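Local coordinates for protein C2 toxin component I (Clostridium botulinum, PDB 2J3X) that is the ADP-ribosyltransferase component of the binary C2 toxin and probably transfers ADP-ribose from NAD to actin in target cells, at residues D54-D59 and D74-L79; F172-L177 and V183-N188; Q327-F332 and I403-S408; S347-K352 and L367-G372. The protein carries 2 engineered substitutions. All blocks are in the same frame, centred on the assembly; numbering follows the deposited sequence. Where two conformers were deposited one is given.

In the fold
Interactions 1 and 2 lie in the N-terminal ADP-ribosyltransferase-like part of the chain, interactions 3 and 4 in the C-terminal one. One place where the two halves meet is between interactions 1 and 3: Asp-59 OD1 lies 3.0 Å from Thr-407 N, probably hydrogen-bonded, and Thr-58 packs on Ile-406. Interaction 2 is a hairpin whose centre lies about 19 Å from that of interaction 1, with helix 77-90 reaching both. Interaction 4 falls inside the loop closed by interaction 3, the centres about 23 Å apart, and both reach the same five-stranded sheet. The Ser-Thr-Ser segment of interaction 4 probably borders the NAD pocket; the centres of interactions 2 and 4 are about 31 Å apart.

Interaction 1: residues D54-D59 and D74-L79; sequences DNFSTD and DENQNL. Unlike the reference sequence in segment 74-79: Gln-77 (reference His).
Phe-56 lays one face of its ring against Asn-78, whose CB sits almost squarely over the middle, 3.5 Å from the centroid and only 7° off the ring normal. This is a CH-pi contact made by the methylene, not by the amide: the Asn-78 carboxamide turns steeply to the ring plane, and its OD1 goes to Lys-52. With CG anti to the backbone N (chi1 -170°), the phenyl ring extends out from helix 47-59 toward the start of helix 77-90.

The far rim of the ring reaches the opening backbone of that helix. Phe-56 CE2 comes obliquely to Leu-79 N, at 3.4 Å, and lies 3.9 Å from Leu-79 CB. Asn-76 is the N-cap here. Its amide lies nearly parallel to the phenyl plane but is displaced past the ring, with OD1 3.8 Å from Phe-56 CZ. That same OD1 accepts from Leu-79 N at 2.8 Å, so the amide is held by the helix start it caps while its oxygen borders the aromatic ring. Just before it, Glu-75 closes helix 65-73 in a Schellman motif with positive phi.

No hydrogen bond crosses between the segments. Around them, Met-71 of helix 65-73 touches Phe-56, Asn-76 and Leu-79, Val-82 of helix 77-90 adds to the packing, and Ile-409 of strand 397-411 reaches Phe-56 from the C-terminal half.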
loop_
_atom_site.group_PDB
_atom_site.type_symbol
_atom_site.label_atom_id
_atom_site.label_comp_id
_atom_site.label_asym_id
_atom_site.label_seq_id
_atom_site.Cartn_x
_atom_site.Cartn_y
_atom_site.Cartn_z
ATOM N N ASP A 54 0.440 -6.632 -13.469
ATOM C CA ASP A 54 0.874 -5.979 -12.224
ATOM C C ASP A 54 -0.193 -5.002 -11.750
ATOM O O ASP A 54 -0.531 -4.968 -10.575
ATOM C CB ASP A 54 2.235 -5.227 -12.395
ATOM C CG ASP A 54 3.465 -6.175 -12.255
ATOM O OD1 ASP A 54 3.347 -7.261 -11.675
ATOM O OD2 ASP A 54 4.576 -5.801 -12.683
ATOM N N ASN A 55 -0.708 -4.191 -12.673
ATOM C CA ASN A 55 -1.771 -3.239 -12.300
ATOM C C ASN A 55 -3.019 -3.957 -11.827
ATOM O O ASN A 55 -3.650 -3.563 -10.849
ATOM C CB ASN A 55 -2.099 -2.386 -13.525
ATOM C CG ASN A 55 -1.061 -1.319 -13.791
ATOM O OD1 ASN A 55 -0.238 -0.982 -12.941
ATOM N ND2 ASN A 55 -1.140 -0.731 -14.973
ATOM N N PHE A 56 -3.383 -5.030 -12.511
ATOM C CA PHE A 56 -4.540 -5.835 -12.125
ATOM C C PHE A 56 -4.327 -6.425 -10.710
ATOM O O PHE A 56 -5.258 -6.485 -9.905
ATOM C CB PHE A 56 -4.803 -6.924 -13.179
ATOM C CG PHE A 56 -6.117 -7.650 -12.983
ATOM C CD1 PHE A 56 -7.317 -7.093 -13.422
ATOM C CD2 PHE A 56 -6.149 -8.840 -12.269
ATOM C CE1 PHE A 56 -8.547 -7.759 -13.210
ATOM C CE2 PHE A 56 -7.365 -9.492 -12.036
ATOM C CZ PHE A 56 -8.555 -8.977 -12.509
ATOM N N SER A 57 -3.123 -6.917 -10.434
ATOM C CA SER A 57 -2.833 -7.509 -9.124
ATOM C C SER A 57 -2.967 -6.486 -7.999
ATOM O O SER A 57 -3.296 -6.833 -6.846
ATOM C CB SER A 57 -1.442 -8.207 -9.104
ATOM O OG SER A 57 -0.361 -7.245 -9.008
ATOM N N THR A 58 -2.730 -5.200 -8.319
ATOM C CA THR A 58 -2.957 -4.110 -7.337
ATOM C C THR A 58 -4.463 -3.841 -7.210
ATOM O O THR A 58 -4.977 -3.713 -6.099
ATOM C CB THR A 58 -2.249 -2.871 -7.842
ATOM O OG1 THR A 58 -0.825 -3.127 -7.812
ATOM C CG2 THR A 58 -2.552 -1.653 -6.958
ATOM N N ASP A 59 -5.136 -3.688 -8.359
ATOM C CA ASP A 59 -6.579 -3.399 -8.382
ATOM C C ASP A 59 -7.413 -4.320 -7.486
ATOM O O ASP A 59 -8.295 -3.860 -6.743
ATOM C CB ASP A 59 -7.126 -3.565 -9.817
ATOM C CG ASP A 59 -6.510 -2.594 -10.799
ATOM O OD1 ASP A 59 -5.912 -1.584 -10.404
ATOM O OD2 ASP A 59 -6.598 -2.917 -12.007
ATOM N N ASP A 74 -17.167 -15.849 -13.192
ATOM C CA ASP A 74 -17.022 -15.487 -14.617
ATOM C C ASP A 74 -15.779 -16.016 -15.330
ATOM O O ASP A 74 -15.525 -15.673 -16.514
ATOM C CB ASP A 74 -17.125 -13.977 -14.801
ATOM C CG ASP A 74 -18.496 -13.442 -14.422
ATOM O OD1 ASP A 74 -19.452 -14.232 -14.328
ATOM O OD2 ASP A 74 -18.617 -12.207 -14.216
ATOM N N GLU A 75 -14.982 -16.837 -14.639
ATOM C CA GLU A 75 -13.759 -17.368 -15.234
ATOM C C GLU A 75 -12.812 -16.269 -15.739
ATOM O O GLU A 75 -12.252 -16.360 -16.848
ATOM C CB GLU A 75 -14.093 -18.314 -16.403
ATOM C CG GLU A 75 -15.184 -19.317 -16.106
ATOM C CD GLU A 75 -14.618 -20.518 -15.437
ATOM O OE1 GLU A 75 -13.759 -20.320 -14.551
ATOM O OE2 GLU A 75 -14.992 -21.644 -15.808
ATOM N N ASN A 76 -12.644 -15.220 -14.945
ATOM C CA ASN A 76 -11.800 -14.118 -15.331
ATOM C C ASN A 76 -10.338 -14.555 -15.435
ATOM O O ASN A 76 -9.728 -14.946 -14.416
ATOM C CB ASN A 76 -11.980 -12.976 -14.343
ATOM C CG ASN A 76 -11.189 -11.731 -14.744
ATOM O OD1 ASN A 76 -9.966 -11.720 -14.654
ATOM N ND2 ASN A 76 -11.875 -10.728 -15.283
ATOM N N GLN A 77 -9.769 -14.442 -16.636
ATOM C CA GLN A 77 -8.419 -14.935 -16.889
ATOM C C GLN A 77 -7.395 -14.036 -16.242
ATOM O O GLN A 77 -6.314 -14.534 -15.848
ATOM C CB GLN A 77 -8.122 -15.096 -18.399
ATOM C CG GLN A 77 -8.944 -16.296 -19.051
ATOM C CD GLN A 77 -8.850 -17.611 -18.274
ATOM O OE1 GLN A 77 -7.745 -18.145 -18.036
ATOM N NE2 GLN A 77 -10.023 -18.150 -17.868
ATOM N N ASN A 78 -7.682 -12.733 -16.146
ATOM C CA ASN A 78 -6.688 -11.853 -15.454
ATOM C C ASN A 78 -6.528 -12.325 -14.002
ATOM O O ASN A 78 -5.391 -12.464 -13.520
ATOM C CB ASN A 78 -7.109 -10.403 -15.514
ATOM C CG ASN A 78 -6.936 -9.811 -16.909
ATOM O OD1 ASN A 78 -6.180 -10.341 -17.714
ATOM N ND2 ASN A 78 -7.618 -8.696 -17.175
ATOM N N LEU A 79 -7.646 -12.618 -13.329
ATOM C CA LEU A 79 -7.545 -13.010 -11.911
ATOM C C LEU A 79 -6.889 -14.379 -11.803
ATOM O O LEU A 79 -6.048 -14.605 -10.923
ATOM C CB LEU A 79 -8.939 -12.983 -11.254
ATOM C CG LEU A 79 -9.017 -13.518 -9.844
ATOM C CD1 LEU A 79 -8.172 -12.583 -8.874
ATOM C CD2 LEU A 79 -10.486 -13.515 -9.396
#

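Interaction 2: residues F172-L177 and V183-N188; sequences FDYGVL and VSLLLN
Asp-173 and Asn-188 close the open end of this antiparallel hairpin. Asp-173 CB and CG both lie 3.9 Å from Asn-188 ND2, and beyond them OD2 accepts a hydrogen bond from Asn-188 ND2 at 3.1 Å. The donor arrives on the anti side of the carboxylate, 22° out of its plane, and the two flat groups are turned 72° against each other. Next to this bond along the hairpin, a water donates to Asp-173 O and accepts from Asn-188 N, continuing the ladder where direct backbone pairing stops.

Further along, Gly-175 pairs with Leu-186 through two bonds, Gly-175 N to Leu-186 O at 2.9 Å and Leu-186 N to Gly-175 O at 2.8 Å. Leu-177 and Ser-184 form the next hydrogen-bonded pair, with Val-176 and Leu-185 as the non-hydrogen-bonded pair between them. On the face of these two, Leu-185 CD2 touches both Val-176 CG2, at 3.9 Å, and Tyr-174 CD2, while the Tyr-174 hydroxyl bonds to Glu-25.

Helix 15-30 packs on this face, touching Val-176 and Leu-185. Leu-186 points the other way, to Ile-85 of helix 77-90. Strand 183-187 continues the sheet onto strand 147-150, leaving 175-178 as its outermost strand.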
loop_
_atom_site.group_PDB
_atom_site.type_symbol
_atom_site.label_atom_id
_atom_site.label_comp_id
_atom_site.label_asym_id
_atom_site.label_seq_id
_atom_site.Cartn_x
_atom_site.Cartn_y
_atom_site.Cartn_z
ATOM N N PHE A 172 13.126 -16.624 0.661
ATOM C CA PHE A 172 11.976 -15.919 0.054
ATOM C C PHE A 172 11.573 -16.538 -1.272
ATOM O O PHE A 172 12.401 -17.016 -2.009
ATOM C CB PHE A 172 12.327 -14.464 -0.182
ATOM C CG PHE A 172 12.084 -13.577 0.974
ATOM C CD1 PHE A 172 12.345 -14.008 2.281
ATOM C CD2 PHE A 172 11.684 -12.265 0.756
ATOM C CE1 PHE A 172 12.181 -13.133 3.361
ATOM C CE2 PHE A 172 11.537 -11.392 1.838
ATOM C CZ PHE A 172 11.772 -11.839 3.120
ATOM N N ASP A 173 10.264 -16.549 -1.575
ATOM C CA ASP A 173 9.752 -17.113 -2.819
ATOM C C ASP A 173 10.211 -16.248 -3.951
ATOM O O ASP A 173 10.331 -15.014 -3.805
ATOM C CB ASP A 173 8.212 -17.072 -2.843
ATOM C CG ASP A 173 7.581 -17.865 -1.714
ATOM O OD1 ASP A 173 8.176 -18.830 -1.202
ATOM O OD2 ASP A 173 6.467 -17.493 -1.296
ATOM N N TYR A 174 10.459 -16.869 -5.098
ATOM C CA TYR A 174 10.906 -16.141 -6.276
ATOM C C TYR A 174 10.708 -16.882 -7.558
ATOM O O TYR A 174 10.683 -18.119 -7.582
ATOM C CB TYR A 174 12.382 -15.705 -6.188
ATOM C CG TYR A 174 13.356 -16.839 -6.505
ATOM C CD1 TYR A 174 13.525 -17.878 -5.598
ATOM C CD2 TYR A 174 14.128 -16.831 -7.689
ATOM C CE1 TYR A 174 14.426 -18.950 -5.865
ATOM C CE2 TYR A 174 15.046 -17.880 -7.979
ATOM C CZ TYR A 174 15.171 -18.927 -7.059
ATOM O OH TYR A 174 16.073 -19.941 -7.294
ATOM N N GLY A 175 10.610 -16.097 -8.625
ATOM C CA GLY A 175 10.629 -16.552 -9.975
ATOM C C GLY A 175 11.725 -15.797 -10.667
ATOM O O GLY A 175 12.331 -14.880 -10.076
ATOM N N VAL A 176 12.005 -16.207 -11.892
ATOM C CA VAL A 176 13.011 -15.533 -12.717
ATOM C C VAL A 176 12.417 -15.175 -14.043
ATOM O O VAL A 176 11.752 -16.003 -14.701
ATOM C CB VAL A 176 14.307 -16.394 -12.896
ATOM C CG1 VAL A 176 15.286 -15.655 -13.854
ATOM C CG2 VAL A 176 14.956 -16.623 -11.506
ATOM N N LEU A 177 12.660 -13.925 -14.446
ATOM C CA LEU A 177 12.210 -13.453 -15.723
ATOM C C LEU A 177 13.382 -12.911 -16.518
ATOM O O LEU A 177 14.309 -12.369 -15.938
ATOM C CB LEU A 177 11.244 -12.301 -15.493
ATOM C CG LEU A 177 9.925 -12.584 -14.763
ATOM C CD1 LEU A 177 9.143 -11.271 -14.760
ATOM C CD2 LEU A 177 9.123 -13.756 -15.405
ATOM N N VAL A 183 17.838 -9.374 -16.690
ATOM C CA VAL A 183 17.447 -10.550 -15.943
ATOM C C VAL A 183 16.894 -10.063 -14.606
ATOM O O VAL A 183 17.507 -9.201 -13.978
ATOM C CB VAL A 183 18.686 -11.465 -15.712
ATOM C CG1 VAL A 183 18.250 -12.805 -15.088
ATOM C CG2 VAL A 183 19.414 -11.683 -17.030
ATOM N N SER A 184 15.771 -10.624 -14.158
ATOM C CA SER A 184 15.137 -10.151 -12.919
ATOM C C SER A 184 14.548 -11.295 -12.110
ATOM O O SER A 184 14.125 -12.334 -12.657
ATOM C CB SER A 184 13.990 -9.145 -13.213
ATOM O OG SER A 184 14.457 -8.046 -13.960
ATOM N N LEU A 185 14.524 -11.120 -10.814
ATOM C CA LEU A 185 13.676 -12.015 -9.994
ATOM C C LEU A 185 12.277 -11.400 -9.955
ATOM O O LEU A 185 12.121 -10.191 -10.076
ATOM C CB LEU A 185 14.159 -12.149 -8.560
ATOM C CG LEU A 185 15.653 -12.477 -8.316
ATOM C CD1 LEU A 185 15.949 -12.753 -6.887
ATOM C CD2 LEU A 185 16.062 -13.683 -9.214
ATOM N N LEU A 186 11.290 -12.252 -9.737
ATOM C CA LEU A 186 9.932 -11.803 -9.501
ATOM C C LEU A 186 9.627 -12.243 -8.082
ATOM O O LEU A 186 9.832 -13.419 -7.742
ATOM C CB LEU A 186 8.984 -12.507 -10.501
ATOM C CG LEU A 186 7.555 -11.931 -10.396
ATOM C CD1 LEU A 186 7.521 -10.472 -10.810
ATOM C CD2 LEU A 186 6.633 -12.768 -11.263
ATOM N N LEU A 187 9.130 -11.336 -7.243
ATOM C CA LEU A 187 8.807 -11.704 -5.857
ATOM C C LEU A 187 7.313 -11.424 -5.598
ATOM O O LEU A 187 6.669 -10.758 -6.414
ATOM C CB LEU A 187 9.671 -10.934 -4.837
ATOM C CG LEU A 187 11.156 -10.811 -5.155
ATOM C CD1 LEU A 187 11.761 -9.893 -4.080
ATOM C CD2 LEU A 187 11.823 -12.170 -5.111
ATOM N N ASN A 188 6.794 -11.961 -4.493
ATOM C CA ASN A 188 5.382 -11.884 -4.140
ATOM C C ASN A 188 4.893 -10.437 -4.089
ATOM O O ASN A 188 5.668 -9.465 -3.886
ATOM C CB ASN A 188 5.203 -12.490 -2.738
ATOM C CG ASN A 188 5.272 -14.002 -2.754
ATOM O OD1 ASN A 188 5.030 -14.607 -3.794
ATOM N ND2 ASN A 188 5.472 -14.605 -1.597
HETATM O O HOH W 1 8.550 -13.394 -2.597
HETATM O O HOH W 2 14.248 -8.970 -16.699
#

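Interaction 3: residues Q327-F332 and I403-S408; sequences QKLNEF and ITPITS
The phenyl ring of Phe-332 is the one flat group in this contact, and Ile-403 comes to it obliquely: its CD1 lies 4.0 Å from Phe-332 CE2, and its CG2 branch stands 4.1 Å from the same carbon. Both branches of Ile-403 thus converge on the CE2 corner from the same general direction. The two side chains run at about a right angle to one another. Other aromatic residues take up more of the ring: Trp-336 stacks with it, and Phe-306 meets it edge-to-face.

Pro-405, a puckered ring, offers its CB rather than the rest of the pyrrolidine. Leu-329 brings both terminal methyls to that carbon, with CD1 and CD2 each 3.9 Å from Pro-405 CB, like the prongs of a fork.

The torsions explain how the helix face reaches the strand. In Phe-332 the ring swings to the side remote from its own amide nitrogen (chi1 -179°), which carries the CD2-CE2 side of the ring nearer to Ile-403 than its CB bond alone would. Ile-403 and Pro-405, two residues apart on strand 397-411, both point toward the helix, while Thr-404 and Ile-406 face away from it; Ile-406 packs on helix 47-59 of the N-terminal half. Ile-333 touches both Ile-403 and Pro-405, and Val-419 of strand 414-426 touches Leu-329 and Ile-403.

The strand bonds its backbone to strand 414-426. Between segments 327-332 and 403-408 themselves the contact is purely apolar, so here helix and strand are matched by shape and not by directional bonds.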
loop_
_atom_site.group_PDB
_atom_site.type_symbol
_atom_site.label_atom_id
_atom_site.label_comp_id
_atom_site.label_asym_id
_atom_site.label_seq_id
_atom_site.Cartn_x
_atom_site.Cartn_y
_atom_site.Cartn_z
ATOM N N GLN A 327 -4.665 13.870 -16.057
ATOM C CA GLN A 327 -4.456 15.253 -15.591
ATOM C C GLN A 327 -5.047 15.421 -14.201
ATOM O O GLN A 327 -4.453 16.059 -13.318
ATOM C CB GLN A 327 -5.126 16.280 -16.541
ATOM C CG GLN A 327 -4.493 16.402 -17.928
ATOM C CD GLN A 327 -5.353 17.216 -18.941
ATOM O OE1 GLN A 327 -6.503 17.612 -18.666
ATOM N NE2 GLN A 327 -4.795 17.429 -20.138
ATOM N N LYS A 328 -6.248 14.879 -14.003
ATOM C CA LYS A 328 -6.871 15.018 -12.692
ATOM C C LYS A 328 -6.070 14.230 -11.627
ATOM O O LYS A 328 -5.925 14.679 -10.483
ATOM C CB LYS A 328 -8.317 14.469 -12.688
ATOM C CG LYS A 328 -9.338 15.396 -13.339
ATOM C CD LYS A 328 -10.736 14.778 -13.130
ATOM C CE LYS A 328 -11.853 15.780 -13.521
ATOM N NZ LYS A 328 -11.808 16.100 -14.983
ATOM N N LEU A 329 -5.631 13.025 -11.989
ATOM C CA LEU A 329 -4.868 12.204 -11.048
ATOM C C LEU A 329 -3.602 12.973 -10.676
ATOM O O LEU A 329 -3.264 13.057 -9.507
ATOM C CB LEU A 329 -4.504 10.872 -11.676
ATOM C CG LEU A 329 -5.678 9.863 -11.769
ATOM C CD1 LEU A 329 -5.245 8.671 -12.633
ATOM C CD2 LEU A 329 -6.039 9.337 -10.326
ATOM N N ASN A 330 -2.905 13.536 -11.658
ATOM C CA ASN A 330 -1.668 14.272 -11.353
ATOM C C ASN A 330 -1.894 15.484 -10.501
ATOM O O ASN A 330 -1.095 15.764 -9.578
ATOM C CB ASN A 330 -0.879 14.645 -12.622
ATOM C CG ASN A 330 -0.329 13.407 -13.363
ATOM O OD1 ASN A 330 -0.055 12.365 -12.764
ATOM N ND2 ASN A 330 -0.180 13.531 -14.689
ATOM N N GLU A 331 -2.982 16.212 -10.791
ATOM C CA GLU A 331 -3.296 17.371 -9.997
ATOM C C GLU A 331 -3.511 16.970 -8.540
ATOM O O GLU A 331 -2.990 17.603 -7.622
ATOM C CB GLU A 331 -4.570 18.041 -10.536
ATOM C CG GLU A 331 -4.286 18.793 -11.851
ATOM C CD GLU A 331 -5.553 19.023 -12.670
ATOM O OE1 GLU A 331 -6.665 18.749 -12.152
ATOM O OE2 GLU A 331 -5.410 19.477 -13.836
ATOM N N PHE A 332 -4.330 15.947 -8.346
ATOM C CA PHE A 332 -4.689 15.528 -6.993
ATOM C C PHE A 332 -3.462 15.006 -6.218
ATOM O O PHE A 332 -3.291 15.343 -5.053
ATOM C CB PHE A 332 -5.793 14.433 -7.033
ATOM C CG PHE A 332 -6.226 13.988 -5.670
ATOM C CD1 PHE A 332 -7.220 14.715 -4.981
ATOM C CD2 PHE A 332 -5.669 12.831 -5.072
ATOM C CE1 PHE A 332 -7.633 14.337 -3.711
ATOM C CE2 PHE A 332 -6.092 12.426 -3.772
ATOM C CZ PHE A 332 -7.036 13.195 -3.069
ATOM N N ILE A 403 0.235 8.730 -2.765
ATOM C CA ILE A 403 -1.086 8.514 -3.318
ATOM C C ILE A 403 -0.868 7.776 -4.593
ATOM O O ILE A 403 -0.161 8.238 -5.514
ATOM C CB ILE A 403 -1.829 9.870 -3.618
ATOM C CG1 ILE A 403 -2.026 10.637 -2.330
ATOM C CG2 ILE A 403 -3.234 9.571 -4.236
ATOM C CD1 ILE A 403 -2.290 12.159 -2.580
ATOM N N THR A 404 -1.489 6.601 -4.662
ATOM C CA THR A 404 -1.325 5.687 -5.781
ATOM C C THR A 404 -2.632 5.485 -6.567
ATOM O O THR A 404 -3.606 5.013 -5.994
ATOM C CB THR A 404 -0.907 4.303 -5.227
ATOM O OG1 THR A 404 0.365 4.464 -4.535
ATOM C CG2 THR A 404 -0.680 3.376 -6.400
ATOM N N PRO A 405 -2.645 5.798 -7.867
ATOM C CA PRO A 405 -3.924 5.552 -8.632
ATOM C C PRO A 405 -4.130 4.055 -8.889
ATOM O O PRO A 405 -3.145 3.322 -9.122
ATOM C CB PRO A 405 -3.658 6.221 -10.008
ATOM C CG PRO A 405 -2.363 6.929 -9.871
ATOM C CD PRO A 405 -1.579 6.326 -8.716
ATOM N N ILE A 406 -5.388 3.616 -8.913
ATOM C CA ILE A 406 -5.702 2.241 -9.227
ATOM C C ILE A 406 -6.977 2.218 -10.021
ATOM O O ILE A 406 -7.663 3.251 -10.137
ATOM C CB ILE A 406 -5.925 1.403 -7.944
ATOM C CG1 ILE A 406 -7.149 1.926 -7.134
ATOM C CG2 ILE A 406 -4.650 1.381 -7.055
ATOM C CD1 ILE A 406 -7.693 0.901 -6.123
ATOM N N THR A 407 -7.329 1.046 -10.519
ATOM C CA THR A 407 -8.632 0.900 -11.126
ATOM C C THR A 407 -9.360 -0.160 -10.339
ATOM O O THR A 407 -9.044 -1.352 -10.530
ATOM C CB THR A 407 -8.476 0.401 -12.589
ATOM O OG1 THR A 407 -7.641 1.296 -13.341
ATOM C CG2 THR A 407 -9.828 0.244 -13.263
ATOM N N SER A 408 -10.357 0.226 -9.517
ATOM C CA SER A 408 -11.072 -0.759 -8.674
ATOM C C SER A 408 -12.167 -1.451 -9.497
ATOM O O SER A 408 -12.800 -0.815 -10.367
ATOM C CB SER A 408 -11.710 -0.095 -7.477
ATOM O OG SER A 408 -12.316 -1.024 -6.555
#

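Interaction 4: residues S347-K352 and L367-G372; sequences SSTSLK and LRLSEG
Thr-349 and Leu-367 join two strands of different sheets through little more than one pair of methyl groups: Thr-349 CG2 lies 3.7 Å from Leu-367 CD1, although the two CA atoms stand 8.5 Å apart. No hydrogen bond spans the contact, and the next approach, Thr-349 OG1 to Leu-369 CD1, is a loose 4.4 Å.

The threonine splits its two branches between different tasks. With chi1 at 68°, OG1 sits between the backbone N and the carbonyl carbon, where it bonds to the backbone oxygen of Ile-390 on the adjacent strand. CG2 lies beside the backbone N and turns its methyl to the leucine. A buried hydroxyl is thus satisfied within its own sheet while the apolar branch faces the other. Leu-367 and Leu-369 alternate with Arg-368, so both leucines point toward strand 347-350, whereas Arg-368 reaches Glu-218 in a salt bridge. Ala-297 of strand 295-301 touches both Thr-349 and Leu-369.

One residue on, Ser-350 OG accepts from Lys-352 N at 3.0 Å, an ST turn that ends the strand, and also bonds to the backbone oxygen of Glu-387. The backbone O of Ser-348 accepts a hydrogen bond from Arg-299 NH1.

Ser-348, Thr-349 and Ser-350 fit the Ser-Thr-Ser motif of the arginine-type ADP-ribosyltransferases, and the nearby Arg-299, Glu-387 and Glu-389 are consistent with the remainder of that signature. The contact would thus belong to the two-sheet core that in related ADP-ribosyltransferases frames the NAD-binding cleft.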
loop_
_atom_site.group_PDB
_atom_site.type_symbol
_atom_site.label_atom_id
_atom_site.label_comp_id
_atom_site.label_asym_id
_atom_site.label_seq_id
_atom_site.Cartn_x
_atom_site.Cartn_y
_atom_site.Cartn_z
ATOM N N SER A 347 -13.196 8.326 14.662
ATOM C CA SER A 347 -13.376 7.941 13.266
ATOM C C SER A 347 -13.235 6.447 13.085
ATOM O O SER A 347 -12.385 5.823 13.744
ATOM C CB SER A 347 -12.452 8.718 12.320
ATOM O OG SER A 347 -11.079 8.499 12.592
ATOM N N SER A 348 -14.109 5.885 12.245
ATOM C CA SER A 348 -14.107 4.453 11.980
ATOM C C SER A 348 -13.170 4.100 10.820
ATOM O O SER A 348 -13.081 4.793 9.781
ATOM C CB SER A 348 -15.519 3.951 11.663
ATOM O OG SER A 348 -15.887 4.540 10.471
ATOM N N THR A 349 -12.481 2.970 11.007
ATOM C CA THR A 349 -11.641 2.375 9.961
ATOM C C THR A 349 -11.983 0.909 10.005
ATOM O O THR A 349 -12.660 0.458 10.938
ATOM C CB THR A 349 -10.105 2.526 10.296
ATOM O OG1 THR A 349 -9.790 1.702 11.443
ATOM C CG2 THR A 349 -9.724 3.984 10.580
ATOM N N SER A 350 -11.599 0.174 8.972
ATOM C CA SER A 350 -11.806 -1.284 8.978
ATOM C C SER A 350 -10.536 -1.983 8.581
ATOM O O SER A 350 -9.741 -1.440 7.784
ATOM C CB SER A 350 -12.896 -1.656 7.950
ATOM O OG SER A 350 -13.070 -3.079 7.923
ATOM N N LEU A 351 -10.317 -3.218 9.071
ATOM C CA LEU A 351 -9.225 -3.959 8.447
ATOM C C LEU A 351 -9.481 -4.407 7.013
ATOM O O LEU A 351 -8.547 -4.830 6.299
ATOM C CB LEU A 351 -8.824 -5.190 9.355
ATOM C CG LEU A 351 -8.213 -4.872 10.722
ATOM C CD1 LEU A 351 -7.670 -6.198 11.311
ATOM C CD2 LEU A 351 -7.020 -3.871 10.623
ATOM N N LYS A 352 -10.752 -4.352 6.570
ATOM C CA LYS A 352 -11.079 -4.649 5.201
ATOM C C LYS A 352 -10.963 -3.408 4.319
ATOM O O LYS A 352 -11.585 -2.378 4.654
ATOM C CB LYS A 352 -12.507 -5.218 5.092
ATOM C CG LYS A 352 -12.657 -6.595 5.698
ATOM C CD LYS A 352 -13.997 -7.208 5.284
ATOM C CE LYS A 352 -15.061 -6.671 6.129
ATOM N NZ LYS A 352 -16.313 -7.557 6.124
ATOM N N LEU A 367 -4.363 3.753 6.165
ATOM C CA LEU A 367 -3.861 4.457 7.348
ATOM C C LEU A 367 -2.897 3.540 8.083
ATOM O O LEU A 367 -3.275 2.435 8.435
ATOM C CB LEU A 367 -5.020 4.773 8.340
ATOM C CG LEU A 367 -6.068 5.676 7.668
ATOM C CD1 LEU A 367 -7.270 5.835 8.582
ATOM C CD2 LEU A 367 -5.424 7.036 7.331
ATOM N N ARG A 368 -1.683 4.003 8.339
ATOM C CA ARG A 368 -0.804 3.250 9.229
ATOM C C ARG A 368 -1.171 3.538 10.673
ATOM O O ARG A 368 -1.040 4.675 11.143
ATOM C CB ARG A 368 0.677 3.594 8.923
ATOM C CG ARG A 368 1.673 2.863 9.934
ATOM C CD ARG A 368 3.118 3.385 9.674
ATOM N NE ARG A 368 3.432 3.177 8.248
ATOM C CZ ARG A 368 4.181 3.981 7.468
ATOM N NH1 ARG A 368 4.717 5.078 7.948
ATOM N NH2 ARG A 368 4.345 3.694 6.155
ATOM N N LEU A 369 -1.621 2.507 11.387
ATOM C CA LEU A 369 -1.931 2.661 12.803
ATOM C C LEU A 369 -0.719 2.211 13.558
ATOM O O LEU A 369 -0.440 1.038 13.573
ATOM C CB LEU A 369 -3.151 1.786 13.188
ATOM C CG LEU A 369 -4.415 2.092 12.325
ATOM C CD1 LEU A 369 -5.655 1.270 12.853
ATOM C CD2 LEU A 369 -4.729 3.612 12.235
ATOM N N SER A 370 0.009 3.139 14.176
ATOM C CA SER A 370 1.279 2.776 14.785
ATOM C C SER A 370 1.060 2.201 16.188
ATOM O O SER A 370 0.100 2.547 16.872
ATOM C CB SER A 370 2.173 4.040 14.882
ATOM O OG SER A 370 2.528 4.523 13.575
ATOM N N GLU A 371 2.004 1.375 16.659
ATOM C CA GLU A 371 1.904 0.875 18.013
ATOM C C GLU A 371 1.637 1.989 19.047
ATOM O O GLU A 371 2.422 2.953 19.121
ATOM C CB GLU A 371 3.192 0.104 18.423
ATOM C CG GLU A 371 3.106 -0.379 19.862
ATOM C CD GLU A 371 4.354 -1.084 20.414
ATOM O OE1 GLU A 371 5.022 -1.732 19.620
ATOM O OE2 GLU A 371 4.620 -0.922 21.653
ATOM N N GLY A 372 0.602 1.855 19.877
ATOM C CA GLY A 372 0.393 2.800 20.947
ATOM C C GLY A 372 -0.693 3.791 20.523
ATOM O O GLY A 372 -1.136 4.586 21.353
#